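Local atomic coordinates of OmpT protein (Vibrio cholerae serotype O1, PDB entry 6EHE), a protein that probably acts as a general diffusion porin, a beta-barrel channel in the outer membrane through which small solutes cross. Residues Glu224-Val229 with Glu246-Glu251; Glu14-Glu19 with Ser94-Gly99; Ala110-Gln115 with Asn137-Leu142; Asp59-Asn64 with Phe78-Thr83. All blocks are in the same frame, centred on the assembly; numbering follows the deposited sequence.

Interaction 1 (Glu224-Val229 with Glu246-Glu251); sequences EDAISV and EYVMQE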
loop_
_atom_site.group_PDB
_atom_site.type_symbol
_atom_site.label_atom_id
_atom_site.label_comp_id
_atom_site.label_asym_id
_atom_site.label_seq_id
_atom_site.Cartn_x
_atom_site.Cartn_y
_atom_site.Cartn_z
ATOM N N GLU A 224 -14.302 10.419 -4.366
ATOM C CA GLU A 224 -13.936 9.175 -5.033
ATOM C C GLU A 224 -14.663 8.042 -4.344
ATOM O O GLU A 224 -14.655 7.958 -3.112
ATOM C CB GLU A 224 -12.437 8.896 -4.958
ATOM C CG GLU A 224 -11.528 10.061 -5.255
ATOM C CD GLU A 224 -10.072 9.625 -5.307
ATOM O OE1 GLU A 224 -9.568 9.098 -4.291
ATOM O OE2 GLU A 224 -9.433 9.757 -6.376
ATOM N N ASP A 225 -15.273 7.172 -5.129
ATOM C CA ASP A 225 -15.867 5.965 -4.589
ATOM C C ASP A 225 -15.281 4.809 -5.359
ATOM O O ASP A 225 -15.227 4.847 -6.591
ATOM C CB ASP A 225 -17.387 5.984 -4.699
ATOM C CG ASP A 225 -17.999 6.987 -3.782
ATOM O OD1 ASP A 225 -18.227 6.632 -2.600
ATOM O OD2 ASP A 225 -18.193 8.145 -4.228
ATOM N N ALA A 226 -14.836 3.791 -4.638
ATOM C CA ALA A 226 -14.064 2.732 -5.249
ATOM C C ALA A 226 -14.517 1.414 -4.677
ATOM O O ALA A 226 -14.720 1.287 -3.466
ATOM C CB ALA A 226 -12.569 2.911 -4.976
ATOM N N ILE A 227 -14.624 0.428 -5.543
ATOM C CA ILE A 227 -14.879 -0.935 -5.123
ATOM C C ILE A 227 -13.843 -1.838 -5.770
ATOM O O ILE A 227 -13.482 -1.654 -6.940
ATOM C CB ILE A 227 -16.307 -1.381 -5.490
ATOM C CG1 ILE A 227 -16.535 -2.840 -5.083
ATOM C CG2 ILE A 227 -16.570 -1.144 -6.985
ATOM C CD1 ILE A 227 -17.936 -3.328 -5.345
ATOM N N SER A 228 -13.351 -2.798 -4.993
ATOM C CA SER A 228 -12.451 -3.833 -5.470
ATOM C C SER A 228 -13.057 -5.175 -5.095
ATOM O O SER A 228 -13.417 -5.404 -3.925
ATOM C CB SER A 228 -11.047 -3.668 -4.860
ATOM O OG SER A 228 -10.678 -2.293 -4.819
ATOM N N VAL A 229 -13.209 -6.044 -6.087
ATOM C CA VAL A 229 -13.666 -7.410 -5.868
ATOM C C VAL A 229 -12.579 -8.311 -6.388
ATOM O O VAL A 229 -12.230 -8.236 -7.572
ATOM C CB VAL A 229 -14.987 -7.722 -6.581
ATOM C CG1 VAL A 229 -15.468 -9.085 -6.126
ATOM C CG2 VAL A 229 -16.025 -6.645 -6.329
ATOM N N GLU A 246 -11.655 -3.730 -10.376
ATOM C CA GLU A 246 -11.521 -2.532 -9.579
ATOM C C GLU A 246 -12.178 -1.391 -10.336
ATOM O O GLU A 246 -11.867 -1.167 -11.510
ATOM C CB GLU A 246 -10.043 -2.237 -9.299
ATOM C CG GLU A 246 -9.327 -3.387 -8.603
ATOM C CD GLU A 246 -7.865 -3.082 -8.287
ATOM O OE1 GLU A 246 -7.294 -3.817 -7.462
ATOM O OE2 GLU A 246 -7.294 -2.112 -8.853
ATOM N N TYR A 247 -13.087 -0.683 -9.674
ATOM C CA TYR A 247 -13.803 0.424 -10.284
ATOM C C TYR A 247 -13.678 1.603 -9.350
ATOM O O TYR A 247 -13.961 1.468 -8.156
ATOM C CB TYR A 247 -15.285 0.084 -10.521
ATOM C CG TYR A 247 -16.072 1.216 -11.135
ATOM C CD1 TYR A 247 -15.897 1.569 -12.474
ATOM C CD2 TYR A 247 -17.005 1.924 -10.386
ATOM C CE1 TYR A 247 -16.626 2.605 -13.047
ATOM C CE2 TYR A 247 -17.730 2.959 -10.947
ATOM C CZ TYR A 247 -17.535 3.298 -12.279
ATOM O OH TYR A 247 -18.259 4.338 -12.824
ATOM N N VAL A 248 -13.225 2.743 -9.864
ATOM C CA VAL A 248 -13.251 3.953 -9.059
ATOM C C VAL A 248 -13.852 5.080 -9.873
ATOM O O VAL A 248 -13.578 5.216 -11.069
ATOM C CB VAL A 248 -11.852 4.321 -8.493
ATOM C CG1 VAL A 248 -10.837 3.328 -8.879
ATOM C CG2 VAL A 248 -11.439 5.723 -8.827
ATOM N N MET A 249 -14.714 5.864 -9.234
ATOM C CA MET A 249 -15.287 7.040 -9.865
ATOM C C MET A 249 -14.924 8.261 -9.047
ATOM O O MET A 249 -14.973 8.238 -7.812
ATOM C CB MET A 249 -16.802 6.926 -10.063
ATOM C CG MET A 249 -17.637 6.640 -8.846
ATOM S SD MET A 249 -19.386 6.375 -9.312
ATOM C CE MET A 249 -20.123 5.997 -7.717
ATOM N N GLN A 250 -14.492 9.295 -9.741
ATOM C CA GLN A 250 -14.126 10.569 -9.157
ATOM C C GLN A 250 -15.096 11.602 -9.693
ATOM O O GLN A 250 -15.403 11.616 -10.892
ATOM C CB GLN A 250 -12.675 10.930 -9.505
ATOM C CG GLN A 250 -11.765 9.679 -9.605
ATOM C CD GLN A 250 -10.350 9.967 -10.090
ATOM O OE1 GLN A 250 -9.456 10.266 -9.288
ATOM N NE2 GLN A 250 -10.134 9.864 -11.402
ATOM N N GLU A 251 -15.605 12.434 -8.801
ATOM C CA GLU A 251 -16.566 13.461 -9.150
ATOM C C GLU A 251 -16.048 14.747 -8.553
ATOM O O GLU A 251 -15.871 14.835 -7.336
ATOM C CB GLU A 251 -17.961 13.109 -8.636
ATOM C CG GLU A 251 -18.491 11.833 -9.271
ATOM C CD GLU A 251 -19.966 11.605 -8.956
ATOM O OE1 GLU A 251 -20.451 12.224 -7.981
ATOM O OE2 GLU A 251 -20.634 10.820 -9.684
#
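The carbonyl oxygen of Met-249 is gripped twice by Glu-224-Val-229: Asp-225 N donates to it over 2.9 Å, lying in the carbonyl plane, and the CA-H of Glu-224 closes on it as a weaker CA-H...O contact. Met-249 N returns a bond to Asp-225 O, and Ile-227 and Tyr-247 exchange a second such pair, its Tyr-247 N to Ile-227 O member nearly straight (170°). Between these rungs Ala-226 CB meets Val-248 CB at 3.9 Å, on the same face as Ser-228 CB against Glu-246 CG. On that face Glu-224 and Gln-250 lie side by side and point the same way, while the Glu-224 carboxylate forms a salt bridge with Arg-103. On the other face Ile-227 CG2 rests on Tyr-247 CB (4.0 Å), and the Met-249 methyl CE reaches Asp-225 CB at the end of an extended chain. The axes of the two segments come within 4.6 Å and run antiparallel at 175°, as adjacent staves of a beta hairpin in a 16-stranded porin barrel.

Interaction 2 (Glu14-Glu19 with Ser94-Gly99); sequences ELKFLE and SYFFGG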
loop_
_atom_site.group_PDB
_atom_site.type_symbol
_atom_site.label_atom_id
_atom_site.label_comp_id
_atom_site.label_asym_id
_atom_site.label_seq_id
_atom_site.Cartn_x
_atom_site.Cartn_y
_atom_site.Cartn_z
ATOM N N GLU A 14 11.609 -8.395 -12.369
ATOM C CA GLU A 14 10.317 -8.293 -13.003
ATOM C C GLU A 14 10.476 -7.784 -14.420
ATOM O O GLU A 14 11.349 -6.962 -14.721
ATOM C CB GLU A 14 9.367 -7.380 -12.200
ATOM C CG GLU A 14 8.926 -8.015 -10.877
ATOM C CD GLU A 14 7.965 -7.169 -10.060
ATOM O OE1 GLU A 14 7.974 -5.926 -10.188
ATOM O OE2 GLU A 14 7.188 -7.774 -9.289
ATOM N N LEU A 15 9.599 -8.296 -15.281
ATOM C CA LEU A 15 9.484 -7.911 -16.678
ATOM C C LEU A 15 8.071 -7.399 -16.887
ATOM O O LEU A 15 7.102 -8.107 -16.588
ATOM C CB LEU A 15 9.780 -9.104 -17.599
ATOM C CG LEU A 15 9.484 -8.976 -19.095
ATOM C CD1 LEU A 15 10.493 -8.060 -19.800
ATOM C CD2 LEU A 15 9.423 -10.369 -19.777
ATOM N N LYS A 16 7.955 -6.181 -17.392
ATOM C CA LYS A 16 6.671 -5.514 -17.510
ATOM C C LYS A 16 6.474 -5.020 -18.930
ATOM O O LYS A 16 7.403 -4.492 -19.552
ATOM C CB LYS A 16 6.561 -4.331 -16.538
ATOM C CG LYS A 16 6.499 -4.712 -15.058
ATOM C CD LYS A 16 5.306 -4.020 -14.352
ATOM C CE LYS A 16 5.133 -2.565 -14.792
ATOM N NZ LYS A 16 3.867 -1.961 -14.258
ATOM N N PHE A 17 5.248 -5.178 -19.414
ATOM C CA PHE A 17 4.791 -4.731 -20.722
ATOM C C PHE A 17 3.573 -3.865 -20.466
ATOM O O PHE A 17 2.486 -4.399 -20.229
ATOM C CB PHE A 17 4.383 -5.894 -21.607
ATOM C CG PHE A 17 5.498 -6.823 -21.980
ATOM C CD1 PHE A 17 5.747 -7.960 -21.236
ATOM C CD2 PHE A 17 6.259 -6.592 -23.121
ATOM C CE1 PHE A 17 6.763 -8.828 -21.596
ATOM C CE2 PHE A 17 7.269 -7.458 -23.483
ATOM C CZ PHE A 17 7.524 -8.576 -22.723
ATOM N N LEU A 18 3.745 -2.551 -20.515
ATOM C CA LEU A 18 2.630 -1.618 -20.455
ATOM C C LEU A 18 2.243 -1.217 -21.875
ATOM O O LEU A 18 3.110 -0.851 -22.674
ATOM C CB LEU A 18 3.000 -0.392 -19.623
ATOM C CG LEU A 18 3.545 -0.710 -18.219
ATOM C CD1 LEU A 18 3.690 0.559 -17.383
ATOM C CD2 LEU A 18 2.692 -1.740 -17.479
ATOM N N GLU A 19 0.945 -1.316 -22.183
ATOM C CA GLU A 19 0.400 -1.006 -23.508
ATOM C C GLU A 19 0.925 0.324 -24.052
ATOM O O GLU A 19 0.949 1.334 -23.341
ATOM C CB GLU A 19 -1.134 -0.978 -23.418
ATOM C CG GLU A 19 -1.846 -0.271 -24.559
ATOM C CD GLU A 19 -2.268 -1.224 -25.664
ATOM O OE1 GLU A 19 -2.383 -2.441 -25.381
ATOM O OE2 GLU A 19 -2.473 -0.756 -26.816
ATOM N N SER A 94 -3.197 -8.646 -6.504
ATOM C CA SER A 94 -2.290 -8.610 -7.640
ATOM C C SER A 94 -0.848 -8.492 -7.195
ATOM O O SER A 94 -0.534 -8.165 -6.052
ATOM C CB SER A 94 -2.610 -7.433 -8.552
ATOM O OG SER A 94 -2.238 -6.206 -7.941
ATOM N N TYR A 95 0.040 -8.738 -8.145
ATOM C CA TYR A 95 1.444 -8.440 -7.975
ATOM C C TYR A 95 1.858 -7.205 -8.747
ATOM O O TYR A 95 2.847 -6.563 -8.370
ATOM C CB TYR A 95 2.304 -9.640 -8.434
ATOM C CG TYR A 95 2.523 -10.715 -7.371
ATOM C CD1 TYR A 95 3.596 -10.637 -6.486
ATOM C CD2 TYR A 95 1.672 -11.809 -7.265
ATOM C CE1 TYR A 95 3.807 -11.605 -5.525
ATOM C CE2 TYR A 95 1.875 -12.784 -6.300
ATOM C CZ TYR A 95 2.944 -12.673 -5.439
ATOM O OH TYR A 95 3.145 -13.631 -4.468
ATOM N N PHE A 96 1.116 -6.851 -9.803
ATOM C CA PHE A 96 1.553 -5.851 -10.774
ATOM C C PHE A 96 0.593 -4.681 -10.917
ATOM O O PHE A 96 1.016 -3.535 -10.786
ATOM C CB PHE A 96 1.737 -6.493 -12.149
ATOM C CG PHE A 96 3.035 -7.215 -12.320
ATOM C CD1 PHE A 96 4.223 -6.521 -12.389
ATOM C CD2 PHE A 96 3.057 -8.598 -12.452
ATOM C CE1 PHE A 96 5.432 -7.190 -12.562
ATOM C CE2 PHE A 96 4.252 -9.279 -12.620
ATOM C CZ PHE A 96 5.446 -8.575 -12.680
ATOM N N PHE A 97 -0.675 -4.930 -11.239
ATOM C CA PHE A 97 -1.545 -3.886 -11.751
ATOM C C PHE A 97 -2.736 -3.538 -10.873
ATOM O O PHE A 97 -3.446 -2.580 -11.202
ATOM C CB PHE A 97 -2.073 -4.278 -13.137
ATOM C CG PHE A 97 -1.001 -4.754 -14.082
ATOM C CD1 PHE A 97 -0.034 -3.884 -14.544
ATOM C CD2 PHE A 97 -0.967 -6.069 -14.509
ATOM C CE1 PHE A 97 0.939 -4.303 -15.406
ATOM C CE2 PHE A 97 0.015 -6.503 -15.384
ATOM C CZ PHE A 97 0.967 -5.618 -15.831
ATOM N N GLY A 98 -2.990 -4.272 -9.786
ATOM C CA GLY A 98 -4.150 -4.029 -8.959
ATOM C C GLY A 98 -3.893 -2.958 -7.929
ATOM O O GLY A 98 -2.851 -2.297 -7.913
ATOM N N GLY A 99 -4.862 -2.800 -7.036
ATOM C CA GLY A 99 -4.742 -1.819 -5.985
ATOM C C GLY A 99 -5.221 -0.427 -6.344
ATOM O O GLY A 99 -5.039 0.495 -5.544
HETATM O O HOH W 1 5.065 -4.870 -9.587
#
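Glu-14-Phe-17 is the end of a barrel strand that passes into loop at Leu-18, whereas Ser-94-Gly-99 is irregular chain after the short helix 84-88; no hydrogen bond joins the two directly, and the nearest CA atoms, those of Lys-16 and Phe-96, stand 8.5 Å apart. Side chains bridge this gap. Glu-14 and Lys-16 both pack on the CD1-CE1-CZ side of the Phe-96 ring. The Glu-14 and Phe-96 side chains approach head-on from their two backbones, the carboxylate turned 38° from the ring plane and Glu-14 CD 3.6 Å from Phe-96 CE1. Lys-16 slides past the ring with its aliphatic part: bends at chi2 (-129°) and chi3 (-41°) bring CD to 3.4 Å from Phe-96 CD1 and carry NZ on toward Phe-97. Leu-18 CD2 meets the edge of the Phe-97 ring at CE1 (3.7 Å), and Phe-96 CB sits over the centre of one face of that ring. A water links the Glu-14 carboxylate to the backbone of the loop, donating to Glu-14 OE1 and to Tyr-95 O, while Glu-14 OE2 bonds Tyr-278 OH. Within the loop, Ser-94 OG accepts from Gly-98 N, and Glu-280 takes the backbone N-H groups of Tyr-95, Phe-96 and Phe-97. Such a long loop, folded inward between barrel strands 74-78 and 115-121, is consistent with the constriction loop of general diffusion porins.

Interaction 3 (Ala110-Gln115 with Asn137-Leu142); sequences ALHDSQ and NAKQEL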
loop_
_atom_site.group_PDB
_atom_site.type_symbol
_atom_site.label_atom_id
_atom_site.label_comp_id
_atom_site.label_asym_id
_atom_site.label_seq_id
_atom_site.Cartn_x
_atom_site.Cartn_y
_atom_site.Cartn_z
ATOM N N ALA A 110 1.860 5.729 0.547
ATOM C CA ALA A 110 1.903 4.682 1.565
ATOM C C ALA A 110 3.069 4.831 2.529
ATOM O O ALA A 110 3.377 3.883 3.261
ATOM C CB ALA A 110 1.926 3.278 0.946
ATOM N N LEU A 111 3.701 6.007 2.588
ATOM C CA LEU A 111 4.907 6.207 3.381
ATOM C C LEU A 111 4.824 7.530 4.126
ATOM O O LEU A 111 4.349 8.521 3.570
ATOM C CB LEU A 111 6.147 6.210 2.484
ATOM C CG LEU A 111 7.468 5.870 3.169
ATOM C CD1 LEU A 111 7.420 4.440 3.678
ATOM C CD2 LEU A 111 8.626 6.037 2.221
ATOM N N HIS A 112 5.294 7.545 5.377
ATOM C CA HIS A 112 5.520 8.777 6.111
ATOM C C HIS A 112 6.796 8.628 6.922
ATOM O O HIS A 112 6.948 7.648 7.660
ATOM C CB HIS A 112 4.346 9.114 7.025
ATOM C CG HIS A 112 4.440 10.470 7.641
ATOM N ND1 HIS A 112 5.438 10.816 8.528
ATOM C CD2 HIS A 112 3.670 11.575 7.486
ATOM C CE1 HIS A 112 5.273 12.076 8.898
ATOM N NE2 HIS A 112 4.204 12.557 8.284
ATOM N N ASP A 113 7.695 9.612 6.804
ATOM C CA ASP A 113 9.051 9.480 7.327
ATOM C C ASP A 113 9.131 9.581 8.836
ATOM O O ASP A 113 10.192 9.303 9.390
ATOM C CB ASP A 113 9.960 10.544 6.732
ATOM C CG ASP A 113 10.133 10.395 5.233
ATOM O OD1 ASP A 113 9.933 9.283 4.708
ATOM O OD2 ASP A 113 10.478 11.397 4.573
ATOM N N SER A 114 8.055 9.965 9.517
ATOM C CA SER A 114 8.164 10.167 10.957
ATOM C C SER A 114 6.777 9.959 11.585
ATOM O O SER A 114 6.053 10.899 11.936
ATOM C CB SER A 114 8.735 11.551 11.266
ATOM O OG SER A 114 8.696 11.818 12.654
ATOM N N GLN A 115 6.383 8.696 11.712
ATOM C CA GLN A 115 5.123 8.374 12.362
ATOM C C GLN A 115 5.369 7.612 13.637
ATOM O O GLN A 115 6.387 6.933 13.805
ATOM C CB GLN A 115 4.185 7.481 11.529
ATOM C CG GLN A 115 4.277 7.567 10.072
ATOM C CD GLN A 115 3.455 6.480 9.411
ATOM O OE1 GLN A 115 2.318 6.177 9.820
ATOM N NE2 GLN A 115 4.024 5.886 8.381
ATOM N N ASN A 137 7.014 21.791 7.214
ATOM C CA ASN A 137 6.086 21.687 6.090
ATOM C C ASN A 137 6.671 20.852 4.951
ATOM O O ASN A 137 6.308 21.012 3.779
ATOM C CB ASN A 137 5.661 23.092 5.660
ATOM C CG ASN A 137 5.024 23.880 6.818
ATOM O OD1 ASN A 137 3.802 23.831 7.035
ATOM N ND2 ASN A 137 5.860 24.583 7.585
ATOM N N ALA A 138 7.584 19.949 5.312
ATOM C CA ALA A 138 8.049 18.852 4.482
ATOM C C ALA A 138 7.299 17.573 4.809
ATOM O O ALA A 138 6.748 16.920 3.913
ATOM C CB ALA A 138 9.549 18.643 4.682
ATOM N N LYS A 139 7.250 17.213 6.087
ATOM C CA LYS A 139 6.457 16.066 6.497
ATOM C C LYS A 139 4.973 16.425 6.431
ATOM O O LYS A 139 4.541 17.477 6.914
ATOM C CB LYS A 139 6.845 15.599 7.899
ATOM C CG LYS A 139 8.348 15.415 8.115
ATOM C CD LYS A 139 8.834 14.032 7.765
ATOM C CE LYS A 139 10.371 13.988 7.676
ATOM N NZ LYS A 139 10.896 13.815 6.261
ATOM N N GLN A 140 4.206 15.562 5.788
ATOM C CA GLN A 140 2.780 15.725 5.687
ATOM C C GLN A 140 2.138 15.448 7.040
ATOM O O GLN A 140 2.783 14.976 7.976
ATOM C CB GLN A 140 2.224 14.772 4.630
ATOM C CG GLN A 140 2.923 14.789 3.259
ATOM C CD GLN A 140 2.372 13.680 2.328
ATOM O OE1 GLN A 140 1.809 12.683 2.804
ATOM N NE2 GLN A 140 2.523 13.857 1.011
ATOM N N GLU A 141 0.853 15.770 7.140
ATOM C CA GLU A 141 0.040 15.384 8.277
ATOM C C GLU A 141 -0.595 14.039 7.967
ATOM O O GLU A 141 -1.037 13.801 6.846
ATOM C CB GLU A 141 -1.059 16.419 8.570
ATOM C CG GLU A 141 -0.618 17.652 9.368
ATOM C CD GLU A 141 -1.412 18.938 9.026
ATOM O OE1 GLU A 141 -0.768 20.008 8.838
ATOM O OE2 GLU A 141 -2.665 18.879 8.950
ATOM N N LEU A 142 -0.658 13.167 8.967
ATOM C CA LEU A 142 -1.326 11.893 8.784
ATOM C C LEU A 142 -1.969 11.463 10.085
ATOM O O LEU A 142 -1.348 11.529 11.138
ATOM C CB LEU A 142 -0.347 10.818 8.336
ATOM C CG LEU A 142 -1.026 9.510 8.006
ATOM C CD1 LEU A 142 -1.687 9.606 6.621
ATOM C CD2 LEU A 142 0.007 8.405 8.058
#
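His-112 NE2 donates to Gln-140 O over 2.8 Å, the oxygen lying almost exactly in the imidazole plane (3° out of it). Seen from the acceptor the fit is less regular, for the nitrogen stands 40° above the carbonyl plane, off the lone pairs. The other ring nitrogen is also engaged: ND1 accepts from Ser-114 N at 2.9 Å, near the ring plane, so both edges of the imidazole are pinned and its rotation is fixed. With CG anti to the backbone N (chi1 -171°), the ring extends toward Asn-137-Leu-142, where CE1 meets Lys-139 CB at 4.0 Å and CD2 borders Leu-142 CB. Lys-139 bends at chi2 and chi4 and crosses Asp-113 at about a right angle, its NZ reaching the anti lone pair of OD2 in a 3.0 Å salt bridge. The side-chain amide of Gln-140 is spent on other partners, Asp-165, Asn-163 and Leu-107 O. Gln-115 OE1 lies 3.7 Å from Leu-142 CD2, while its NE2 gives weak bonds to His-112 O and Trp-82 O. A histidine that donates at NE2 and accepts at ND1 is consistent with a neutral imidazole protonated on NE2, leaving Asp-113 and Lys-139 as the charged pair of the contact.

Interaction 4 (Asp59-Asn64 with Phe78-Thr83); sequences DMYVRN and FGKQWT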
loop_
_atom_site.group_PDB
_atom_site.type_symbol
_atom_site.label_atom_id
_atom_site.label_comp_id
_atom_site.label_asym_id
_atom_site.label_seq_id
_atom_site.Cartn_x
_atom_site.Cartn_y
_atom_site.Cartn_z
ATOM N N ASP A 59 20.071 3.850 -7.414
ATOM C CA ASP A 59 20.366 4.474 -6.134
ATOM C C ASP A 59 19.794 3.637 -5.002
ATOM O O ASP A 59 18.737 3.011 -5.130
ATOM C CB ASP A 59 19.800 5.894 -6.086
ATOM C CG ASP A 59 20.459 6.817 -7.096
ATOM O OD1 ASP A 59 21.477 7.468 -6.748
ATOM O OD2 ASP A 59 19.963 6.877 -8.245
ATOM N N MET A 60 20.509 3.624 -3.884
ATOM C CA MET A 60 20.133 2.809 -2.739
ATOM C C MET A 60 19.881 3.688 -1.525
ATOM O O MET A 60 20.769 4.433 -1.098
ATOM C CB MET A 60 21.208 1.774 -2.453
ATOM C CG MET A 60 21.042 0.574 -3.327
ATOM S SD MET A 60 21.476 -0.919 -2.425
ATOM C CE MET A 60 20.587 -0.680 -0.885
ATOM N N TYR A 61 18.688 3.565 -0.952
ATOM C CA TYR A 61 18.196 4.470 0.068
ATOM C C TYR A 61 17.642 3.668 1.238
ATOM O O TYR A 61 17.560 2.439 1.207
ATOM C CB TYR A 61 17.111 5.398 -0.499
ATOM C CG TYR A 61 15.866 4.650 -0.928
ATOM C CD1 TYR A 61 15.916 3.765 -1.990
ATOM C CD2 TYR A 61 14.649 4.816 -0.265
ATOM C CE1 TYR A 61 14.818 3.070 -2.390
ATOM C CE2 TYR A 61 13.530 4.111 -0.667
ATOM C CZ TYR A 61 13.628 3.236 -1.736
ATOM O OH TYR A 61 12.551 2.494 -2.180
ATOM N N VAL A 62 17.259 4.381 2.287
ATOM C CA VAL A 62 16.641 3.778 3.458
ATOM C C VAL A 62 15.133 3.775 3.234
ATOM O O VAL A 62 14.482 4.825 3.268
ATOM C CB VAL A 62 17.018 4.536 4.739
ATOM C CG1 VAL A 62 16.388 3.899 5.915
ATOM C CG2 VAL A 62 18.513 4.543 4.911
ATOM N N ARG A 63 14.561 2.601 2.993
ATOM C CA ARG A 63 13.128 2.590 2.751
ATOM C C ARG A 63 12.335 2.570 4.047
ATOM O O ARG A 63 11.231 3.126 4.082
ATOM C CB ARG A 63 12.727 1.417 1.858
ATOM C CG ARG A 63 11.526 1.756 0.972
ATOM C CD ARG A 63 11.141 0.592 0.087
ATOM N NE ARG A 63 10.583 -0.504 0.863
ATOM C CZ ARG A 63 10.337 -1.712 0.378
ATOM N NH1 ARG A 63 9.818 -2.643 1.159
ATOM N NH2 ARG A 63 10.608 -1.986 -0.886
ATOM N N ASN A 64 12.893 2.008 5.126
ATOM C CA ASN A 64 12.232 1.998 6.435
ATOM C C ASN A 64 13.282 2.076 7.541
ATOM O O ASN A 64 14.346 1.468 7.427
ATOM C CB ASN A 64 11.407 0.713 6.628
ATOM C CG ASN A 64 9.950 0.837 6.168
ATOM O OD1 ASN A 64 9.037 0.472 6.907
ATOM N ND2 ASN A 64 9.730 1.342 4.960
ATOM N N PHE A 78 8.046 3.813 15.925
ATOM C CA PHE A 78 8.403 5.176 15.573
ATOM C C PHE A 78 9.362 5.165 14.400
ATOM O O PHE A 78 10.232 4.292 14.313
ATOM C CB PHE A 78 9.074 5.885 16.741
ATOM C CG PHE A 78 8.281 5.822 17.997
ATOM C CD1 PHE A 78 8.350 4.710 18.827
ATOM C CD2 PHE A 78 7.454 6.858 18.347
ATOM C CE1 PHE A 78 7.605 4.642 19.982
ATOM C CE2 PHE A 78 6.717 6.786 19.498
ATOM C CZ PHE A 78 6.793 5.669 20.315
ATOM N N GLY A 79 9.208 6.147 13.502
ATOM C CA GLY A 79 10.213 6.347 12.481
ATOM C C GLY A 79 9.596 6.365 11.105
ATOM O O GLY A 79 8.401 6.631 10.939
ATOM N N LYS A 80 10.441 6.112 10.111
ATOM C CA LYS A 80 10.018 6.098 8.716
ATOM C C LYS A 80 9.429 4.729 8.409
ATOM O O LYS A 80 10.131 3.711 8.521
ATOM C CB LYS A 80 11.201 6.393 7.793
ATOM C CG LYS A 80 10.846 6.372 6.322
ATOM C CD LYS A 80 12.083 6.655 5.451
ATOM C CE LYS A 80 11.727 6.637 3.994
ATOM N NZ LYS A 80 12.833 7.113 3.134
ATOM N N GLN A 81 8.144 4.707 8.045
ATOM C CA GLN A 81 7.338 3.498 8.036
ATOM C C GLN A 81 6.270 3.590 6.960
ATOM O O GLN A 81 5.853 4.680 6.560
ATOM C CB GLN A 81 6.643 3.267 9.381
ATOM C CG GLN A 81 7.532 3.340 10.604
ATOM C CD GLN A 81 6.752 3.229 11.893
ATOM O OE1 GLN A 81 6.301 2.150 12.269
ATOM N NE2 GLN A 81 6.605 4.339 12.592
ATOM N N TRP A 82 5.824 2.423 6.497
ATOM C CA TRP A 82 4.588 2.376 5.733
ATOM C C TRP A 82 3.431 2.831 6.612
ATOM O O TRP A 82 3.466 2.696 7.838
ATOM C CB TRP A 82 4.321 0.970 5.219
ATOM C CG TRP A 82 5.470 0.396 4.481
ATOM C CD1 TRP A 82 6.330 -0.587 4.909
ATOM C CD2 TRP A 82 5.906 0.775 3.178
ATOM N NE1 TRP A 82 7.269 -0.846 3.930
ATOM C CE2 TRP A 82 7.027 -0.021 2.860
ATOM C CE3 TRP A 82 5.452 1.709 2.243
ATOM C CZ2 TRP A 82 7.698 0.094 1.655
ATOM C CZ3 TRP A 82 6.124 1.820 1.032
ATOM C CH2 TRP A 82 7.242 1.021 0.759
ATOM N N THR A 83 2.404 3.389 5.980
ATOM C CA THR A 83 1.248 3.828 6.733
ATOM C C THR A 83 0.474 2.628 7.274
ATOM O O THR A 83 0.500 1.536 6.708
ATOM C CB THR A 83 0.326 4.675 5.858
ATOM O OG1 THR A 83 -0.162 3.866 4.783
ATOM C CG2 THR A 83 1.042 5.924 5.317
HETATM O O HOH W 2 8.815 -3.202 3.743
HETATM O O HOH W 3 6.558 0.019 8.122
#
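In one of its two modelled conformers Arg-63 meets Trp-82 with the flat groups steeply inclined, 63° apart: the rim of the indole at CZ2 comes over a face of the guanidinium, so that Arg-63 lies at the ring edge instead of stacking on it. A bend at chi3 (69°) turns the head group to this position. There, one water accepts from Arg-63 NH1, in the guanidinium plane, and from Trp-82 NE1, and a salt bridge to Glu-51 holds the same NH1. Asn-64 crosses the indole at about a right angle, its ND2 3.4 Å above one face and displaced toward the rim, with the amide tilted 40° from the ring. Trp-82 NE1 is a second donor, so the two do not bond; a further water joins Asn-64 OD1 to Trp-82 N. Lys-80, extended from chi1 to chi4, runs past Arg-63 O and delivers NZ to Val-62 O at 2.8 Å, nearly in line with the carbonyl bond, with the edge of Tyr-61 beside it. Arg-63 and Asn-64 form a classic beta bulge opposite Glu-51. Polar links thus come from lysine and waters, while the indole packs against both bulge side chains.

Interactions 3 and 4 are neighbours, their centres 11 Å apart. Their inner strands 81-82 and 111-112 pair in a two-stranded sheet, with Ala-110 O 2.9 Å from Thr-83 N, and Gln-115 O lies equally close to Gly-79 N. Interactions 1 and 2 have centres about 19 Å apart and touch where Glu-246 OE1 comes within 2.7 Å of Gly-99 N, a probable hydrogen bond that ties the loop to the hairpin. The segments 78-83, 94-99 and 110-115 thus follow one excursion of the chain, met by barrel strands. Interactions 1 and 4 lie on opposite sides of the chain's centre, their centres about 29 Å apart. A bound magnesium ion is about 5 Å from the Glu-14 side chain.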